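Local coordinates for protein ULam111 (Flavobacterium sp., PDB 5WUT) that probably hydrolyses the beta-1,3-glycosidic bonds of laminarin, as a laminarinase of glycoside hydrolase family 16 with a beta-jelly-roll fold, at residues A[84-89]-A[228-233]; A[100-105]-A[201-206]. All coordinates share one frame; numbering follows the deposited sequence.

Contact 1: residues A[84-89]-A[228-233]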
loop_
_atom_site.group_PDB
_atom_site.type_symbol
_atom_site.label_atom_id
_atom_site.label_comp_id
_atom_site.label_asym_id
_atom_site.label_seq_id
_atom_site.Cartn_x
_atom_site.Cartn_y
_atom_site.Cartn_z
ATOM N N TYR A 84 15.304 -9.318 2.947
ATOM C CA TYR A 84 14.418 -8.187 2.760
ATOM C C TYR A 84 15.245 -7.140 2.041
ATOM O O TYR A 84 16.243 -6.657 2.570
ATOM C CB TYR A 84 13.862 -7.651 4.086
ATOM C CG TYR A 84 12.699 -6.689 3.864
ATOM C CD1 TYR A 84 12.917 -5.329 3.665
ATOM C CD2 TYR A 84 11.383 -7.157 3.841
ATOM C CE1 TYR A 84 11.844 -4.454 3.444
ATOM C CE2 TYR A 84 10.312 -6.296 3.640
ATOM C CZ TYR A 84 10.550 -4.952 3.436
ATOM O OH TYR A 84 9.473 -4.116 3.218
ATOM N N ILE A 85 14.834 -6.806 0.827
ATOM C CA ILE A 85 15.625 -5.939 -0.038
ATOM C C ILE A 85 14.786 -4.696 -0.338
ATOM O O ILE A 85 13.657 -4.811 -0.789
ATOM C CB ILE A 85 16.039 -6.671 -1.318
ATOM C CG1 ILE A 85 17.031 -7.797 -0.995
ATOM C CG2 ILE A 85 16.613 -5.697 -2.336
ATOM C CD1 ILE A 85 17.216 -8.782 -2.106
ATOM N N GLU A 86 15.321 -3.516 -0.045
ATOM C CA GLU A 86 14.538 -2.269 -0.132
ATOM C C GLU A 86 15.284 -1.165 -0.857
ATOM O O GLU A 86 16.468 -0.936 -0.581
ATOM C CB GLU A 86 14.172 -1.798 1.288
ATOM C CG GLU A 86 13.382 -0.488 1.370
ATOM C CD GLU A 86 13.191 -0.058 2.828
ATOM O OE1 GLU A 86 12.288 -0.595 3.509
ATOM O OE2 GLU A 86 13.975 0.791 3.307
ATOM N N ALA A 87 14.594 -0.482 -1.774
ATOM C CA ALA A 87 15.145 0.689 -2.440
ATOM C C ALA A 87 14.267 1.892 -2.174
ATOM O O ALA A 87 13.052 1.768 -2.035
ATOM C CB ALA A 87 15.276 0.461 -3.953
ATOM N N ARG A 88 14.887 3.059 -2.068
ATOM C CA ARG A 88 14.157 4.308 -1.918
ATOM C C ARG A 88 14.442 5.128 -3.158
ATOM O O ARG A 88 15.608 5.358 -3.492
ATOM C CB ARG A 88 14.586 5.039 -0.641
ATOM C CG ARG A 88 13.878 6.353 -0.434
ATOM C CD ARG A 88 14.180 6.949 0.932
ATOM N NE ARG A 88 13.363 8.133 1.156
ATOM C CZ ARG A 88 13.770 9.384 0.963
ATOM N NH1 ARG A 88 14.991 9.637 0.541
ATOM N NH2 ARG A 88 12.939 10.388 1.192
ATOM N N ALA A 89 13.400 5.532 -3.877
ATOM C CA ALA A 89 13.624 6.175 -5.164
ATOM C C ALA A 89 12.538 7.165 -5.540
ATOM O O ALA A 89 11.421 7.114 -5.026
ATOM C CB ALA A 89 13.764 5.126 -6.258
ATOM N N ILE A 228 17.868 7.501 -7.156
ATOM C CA ILE A 228 17.841 6.393 -6.201
ATOM C C ILE A 228 18.693 6.758 -4.984
ATOM O O ILE A 228 19.863 7.080 -5.119
ATOM C CB ILE A 228 18.335 5.085 -6.842
ATOM C CG1 ILE A 228 17.565 4.784 -8.148
ATOM C CG2 ILE A 228 18.218 3.922 -5.842
ATOM C CD1 ILE A 228 18.200 5.336 -9.418
ATOM N N ASP A 229 18.077 6.748 -3.803
ATOM C CA ASP A 229 18.752 7.096 -2.540
ATOM C C ASP A 229 19.598 5.949 -2.010
ATOM O O ASP A 229 20.756 6.135 -1.633
ATOM C CB ASP A 229 17.691 7.520 -1.516
ATOM C CG ASP A 229 18.268 8.106 -0.231
ATOM O OD1 ASP A 229 19.471 8.410 -0.164
ATOM O OD2 ASP A 229 17.465 8.307 0.714
ATOM N N TYR A 230 19.032 4.746 -2.000
ATOM C CA TYR A 230 19.760 3.601 -1.494
ATOM C C TYR A 230 19.167 2.269 -1.943
ATOM O O TYR A 230 18.031 2.199 -2.429
ATOM C CB TYR A 230 19.812 3.643 0.045
ATOM C CG TYR A 230 18.473 3.530 0.770
ATOM C CD1 TYR A 230 17.741 2.337 0.766
ATOM C CD2 TYR A 230 17.978 4.596 1.502
ATOM C CE1 TYR A 230 16.535 2.230 1.443
ATOM C CE2 TYR A 230 16.781 4.497 2.193
ATOM C CZ TYR A 230 16.071 3.318 2.163
ATOM O OH TYR A 230 14.884 3.252 2.856
ATOM N N ILE A 231 19.965 1.222 -1.777
ATOM C CA ILE A 231 19.512 -0.166 -1.769
ATOM C C ILE A 231 20.000 -0.746 -0.454
ATOM O O ILE A 231 21.194 -0.640 -0.161
ATOM C CB ILE A 231 20.091 -1.001 -2.930
ATOM C CG1 ILE A 231 19.659 -0.447 -4.285
ATOM C CG2 ILE A 231 19.644 -2.461 -2.795
ATOM C CD1 ILE A 231 20.465 -1.049 -5.448
ATOM N N LYS A 232 19.099 -1.343 0.331
ATOM C CA LYS A 232 19.462 -2.014 1.586
ATOM C C LYS A 232 19.115 -3.480 1.475
ATOM O O LYS A 232 18.058 -3.827 0.941
ATOM C CB LYS A 232 18.721 -1.410 2.790
ATOM C CG LYS A 232 19.164 -0.018 3.153
ATOM C CD LYS A 232 18.273 0.551 4.251
ATOM C CE LYS A 232 18.634 1.994 4.548
ATOM N NZ LYS A 232 17.820 2.512 5.699
ATOM N N VAL A 233 19.986 -4.345 1.981
ATOM C CA VAL A 233 19.709 -5.781 2.003
ATOM C C VAL A 233 19.784 -6.302 3.426
ATOM O O VAL A 233 20.824 -6.174 4.087
ATOM C CB VAL A 233 20.700 -6.586 1.149
ATOM C CG1 VAL A 233 20.333 -8.062 1.180
ATOM C CG2 VAL A 233 20.719 -6.053 -0.280
HETATM O O HOH W 1 15.123 1.117 5.712
#
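Tyr230 and Arg88 meet across two antiparallel strands of the jelly roll, 84-89 and 228-233, and Arg88 can be followed outward from its backbone. Arg88 CB sits over one face of the Tyr230 ring as a CH-pi contact, 3.8 Å from the ring centroid. With CG anti to the backbone N (chi1 179°) and the chain extended as far as NE, the arginine then runs past the tyrosine: CG comes near Asp229 CB, and Arg88 CD lies 3.8 Å from Tyr230 CE2. NE and CZ pass Asp229 OD2 at longer range before Arg88 NH1 closes on it in a salt bridge of 2.8 Å, meeting Asp229 OD2 from above the carboxylate plane. The opposite face of the tyrosine ring carries the methylene CE of Lys232, so two aliphatic stems sandwich the aromatic ring. Tyr230 OH donates to Glu86 OE2 (2.7 Å), on the anti side but tilted out of the carboxylate plane. A water donates to Glu86 OE2 and accepts from Lys232 NZ, bridging two atoms 4.8 Å apart. Beneath these side chains the backbones of Glu86 and Lys232 exchange two hydrogen bonds, with Lys232 N to Glu86 O at 2.8 Å. Ile85, Ala87, Ile231 and Val233 point to the other face, where Phe202 of strand 200-208 packs against both isoleucines and the valine. The chemistry is thus two-sided: hydrocarbon turned inward, and outward one direct salt bridge and one carboxylate-ammonium pair joined through water; the hydroxyl and the nearby ammonium would probably favour the anionic form of Glu86.

Contact 2: residues A[100-105]-A[201-206]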
loop_
_atom_site.group_PDB
_atom_site.type_symbol
_atom_site.label_atom_id
_atom_site.label_comp_id
_atom_site.label_asym_id
_atom_site.label_seq_id
_atom_site.Cartn_x
_atom_site.Cartn_y
_atom_site.Cartn_z
ATOM N N ALA A 100 13.420 1.334 -13.808
ATOM C CA ALA A 100 13.289 0.034 -13.167
ATOM C C ALA A 100 14.390 -0.235 -12.156
ATOM O O ALA A 100 15.535 0.165 -12.340
ATOM C CB ALA A 100 13.276 -1.061 -14.213
ATOM N N PHE A 101 14.024 -0.928 -11.085
ATOM C CA PHE A 101 14.973 -1.535 -10.151
ATOM C C PHE A 101 14.560 -2.991 -10.022
ATOM O O PHE A 101 13.410 -3.288 -9.689
ATOM C CB PHE A 101 14.962 -0.815 -8.786
ATOM C CG PHE A 101 15.607 -1.608 -7.671
ATOM C CD1 PHE A 101 16.941 -1.967 -7.749
ATOM C CD2 PHE A 101 14.876 -1.996 -6.550
ATOM C CE1 PHE A 101 17.546 -2.701 -6.729
ATOM C CE2 PHE A 101 15.479 -2.735 -5.528
ATOM C CZ PHE A 101 16.817 -3.078 -5.624
ATOM N N TRP A 102 15.474 -3.904 -10.309
ATOM C CA TRP A 102 15.090 -5.296 -10.478
ATOM C C TRP A 102 16.279 -6.220 -10.282
ATOM O O TRP A 102 17.374 -5.749 -9.962
ATOM C CB TRP A 102 14.434 -5.486 -11.867
ATOM C CG TRP A 102 15.214 -4.977 -13.070
ATOM C CD1 TRP A 102 15.577 -3.690 -13.336
ATOM C CD2 TRP A 102 15.642 -5.759 -14.191
ATOM N NE1 TRP A 102 16.238 -3.624 -14.559
ATOM C CE2 TRP A 102 16.287 -4.885 -15.096
ATOM C CE3 TRP A 102 15.559 -7.122 -14.506
ATOM C CZ2 TRP A 102 16.848 -5.327 -16.291
ATOM C CZ3 TRP A 102 16.116 -7.565 -15.706
ATOM C CH2 TRP A 102 16.749 -6.658 -16.582
ATOM N N MET A 103 16.047 -7.530 -10.372
ATOM C CA MET A 103 17.101 -8.518 -10.125
ATOM C C MET A 103 17.088 -9.654 -11.132
ATOM O O MET A 103 16.031 -10.018 -11.634
ATOM C CB MET A 103 16.977 -9.101 -8.706
ATOM C CG MET A 103 17.042 -8.050 -7.628
ATOM S SD MET A 103 16.991 -8.727 -5.966
ATOM C CE MET A 103 18.680 -9.283 -5.772
ATOM N N LEU A 104 18.273 -10.202 -11.418
ATOM C CA LEU A 104 18.416 -11.356 -12.302
ATOM C C LEU A 104 19.193 -12.478 -11.642
ATOM O O LEU A 104 20.072 -12.225 -10.817
ATOM C CB LEU A 104 19.116 -10.949 -13.604
ATOM C CG LEU A 104 18.214 -10.262 -14.617
ATOM C CD1 LEU A 104 19.065 -9.624 -15.732
ATOM C CD2 LEU A 104 17.244 -11.287 -15.203
ATOM N N GLY A 105 18.873 -13.716 -11.997
ATOM C CA GLY A 105 19.517 -14.871 -11.387
ATOM C C GLY A 105 20.995 -14.965 -11.713
ATOM O O GLY A 105 21.412 -14.709 -12.842
ATOM N N TYR A 201 21.506 -10.803 -8.717
ATOM C CA TYR A 201 22.151 -9.490 -8.711
ATOM C C TYR A 201 21.176 -8.380 -9.076
ATOM O O TYR A 201 20.085 -8.642 -9.583
ATOM C CB TYR A 201 23.358 -9.470 -9.652
ATOM C CG TYR A 201 23.075 -9.713 -11.121
ATOM C CD1 TYR A 201 22.769 -8.658 -11.967
ATOM C CD2 TYR A 201 23.170 -10.991 -11.666
ATOM C CE1 TYR A 201 22.550 -8.857 -13.329
ATOM C CE2 TYR A 201 22.950 -11.206 -13.027
ATOM C CZ TYR A 201 22.638 -10.131 -13.849
ATOM O OH TYR A 201 22.426 -10.306 -15.207
ATOM N N PHE A 202 21.568 -7.144 -8.779
ATOM C CA PHE A 202 20.720 -5.963 -8.972
ATOM C C PHE A 202 20.912 -5.326 -10.322
ATOM O O PHE A 202 22.003 -5.374 -10.859
ATOM C CB PHE A 202 21.008 -4.910 -7.905
ATOM C CG PHE A 202 20.704 -5.366 -6.520
ATOM C CD1 PHE A 202 19.390 -5.559 -6.130
ATOM C CD2 PHE A 202 21.717 -5.586 -5.600
ATOM C CE1 PHE A 202 19.095 -5.979 -4.838
ATOM C CE2 PHE A 202 21.429 -6.010 -4.304
ATOM C CZ PHE A 202 20.113 -6.201 -3.923
ATOM N N ILE A 203 19.848 -4.729 -10.845
ATOM C CA ILE A 203 19.933 -3.862 -12.026
ATOM C C ILE A 203 19.156 -2.589 -11.732
ATOM O O ILE A 203 18.050 -2.652 -11.185
ATOM C CB ILE A 203 19.353 -4.528 -13.297
ATOM C CG1 ILE A 203 19.982 -5.906 -13.549
ATOM C CG2 ILE A 203 19.542 -3.603 -14.510
ATOM C CD1 ILE A 203 19.183 -7.065 -12.897
ATOM N N ILE A 204 19.743 -1.437 -12.056
ATOM C CA ILE A 204 19.020 -0.160 -12.079
ATOM C C ILE A 204 19.117 0.385 -13.490
ATOM O O ILE A 204 20.213 0.461 -14.050
ATOM C CB ILE A 204 19.599 0.862 -11.083
ATOM C CG1 ILE A 204 19.509 0.332 -9.661
ATOM C CG2 ILE A 204 18.857 2.193 -11.178
ATOM C CD1 ILE A 204 20.222 1.231 -8.625
ATOM N N ASN A 205 17.997 0.769 -14.091
ATOM C CA ASN A 205 18.099 1.346 -15.430
ATOM C C ASN A 205 16.926 2.254 -15.728
ATOM O O ASN A 205 15.929 2.268 -15.010
ATOM C CB ASN A 205 18.188 0.250 -16.504
ATOM C CG ASN A 205 16.860 -0.410 -16.773
ATOM O OD1 ASN A 205 16.445 -1.306 -16.032
ATOM N ND2 ASN A 205 16.164 0.039 -17.825
ATOM N N MET A 206 17.042 3.021 -16.801
ATOM C CA MET A 206 15.886 3.764 -17.284
ATOM C C MET A 206 15.834 3.659 -18.801
ATOM O O MET A 206 16.703 4.183 -19.513
ATOM C CB MET A 206 15.921 5.220 -16.814
ATOM C CG MET A 206 14.813 6.077 -17.437
ATOM S SD MET A 206 14.494 7.671 -16.646
ATOM C CE MET A 206 16.158 8.276 -16.373
#
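The indole of Trp102, on the jelly-roll strand 100-105, has Ile203 CB of the antiparallel strand 201-206 over one face, 3.6 Å from the centroid of its five-membered ring, and Asn205 OD1 at its edge. On the same side of the sheet the Tyr201 ring takes Leu104 CB over a face, at 4.0 Å from its centroid. On the reverse side the Phe202 ring has Met103 CE over a face and the carbonyl oxygen of Trp102 at its edge, while the Phe101 ring lies nearly parallel to it, 21° between planes, but slid so far that the two barely overlap. The two strands are laced by six backbone hydrogen bonds between Ala100 and Asn205, Trp102 and Ile203, and Leu104 and Tyr201. Strand 118-123 flanks 100-105, and strand 66-80 flanks 201-206, so the pair runs through the interior of a sheet. Phe101, Met103, Phe202 and Ile204 face the core: Phe101 CE1 reaches Phe202 CD1 at 3.5 Å. Met103 SD lies obliquely beside the Phe202 ring, a Met-aromatic contact, and the bend at chi3 carries CE over its face. Trp102 and Ile203 line the other side, where Glu118, Asp120 and Arg71 touch the indole. In family 16 enzymes the concave face of the jelly roll carries the substrate cleft, and this polar setting is consistent with that place. Trp102 CG stands between its backbone N and carbonyl carbon (chi1 52°), which lays the indole across Ile203 toward Asn205. Asn205 is held at both ends of its amide, ND2 hydrogen-bonded to Tyr44 OH and OD1 accepting from Trp102 NE1 at 2.8 Å, with indole and amide planes 76° apart.

Both contacts are antiparallel strand pairs with apolar side chains directed to a shared interior, yet they occupy different depths of the jelly roll. Contact 2 is buried near the centre of the chain; contact 1 is partly buried, with one face built from charged and hydroxyl groups. The two meet through hydrocarbon: Ile85 CG2 lies 3.5 Å from Phe202 CE1, and Ala87 CB is 3.6 Å from Phe101 CE2. Strands 83-90 and 97-105 are consecutive in the chain, so the polypeptide passes from one pair to the other. On their far faces the chemistry diverges, a salt bridge and water bridge in contact 1 against an indole-amide hydrogen bond in contact 2.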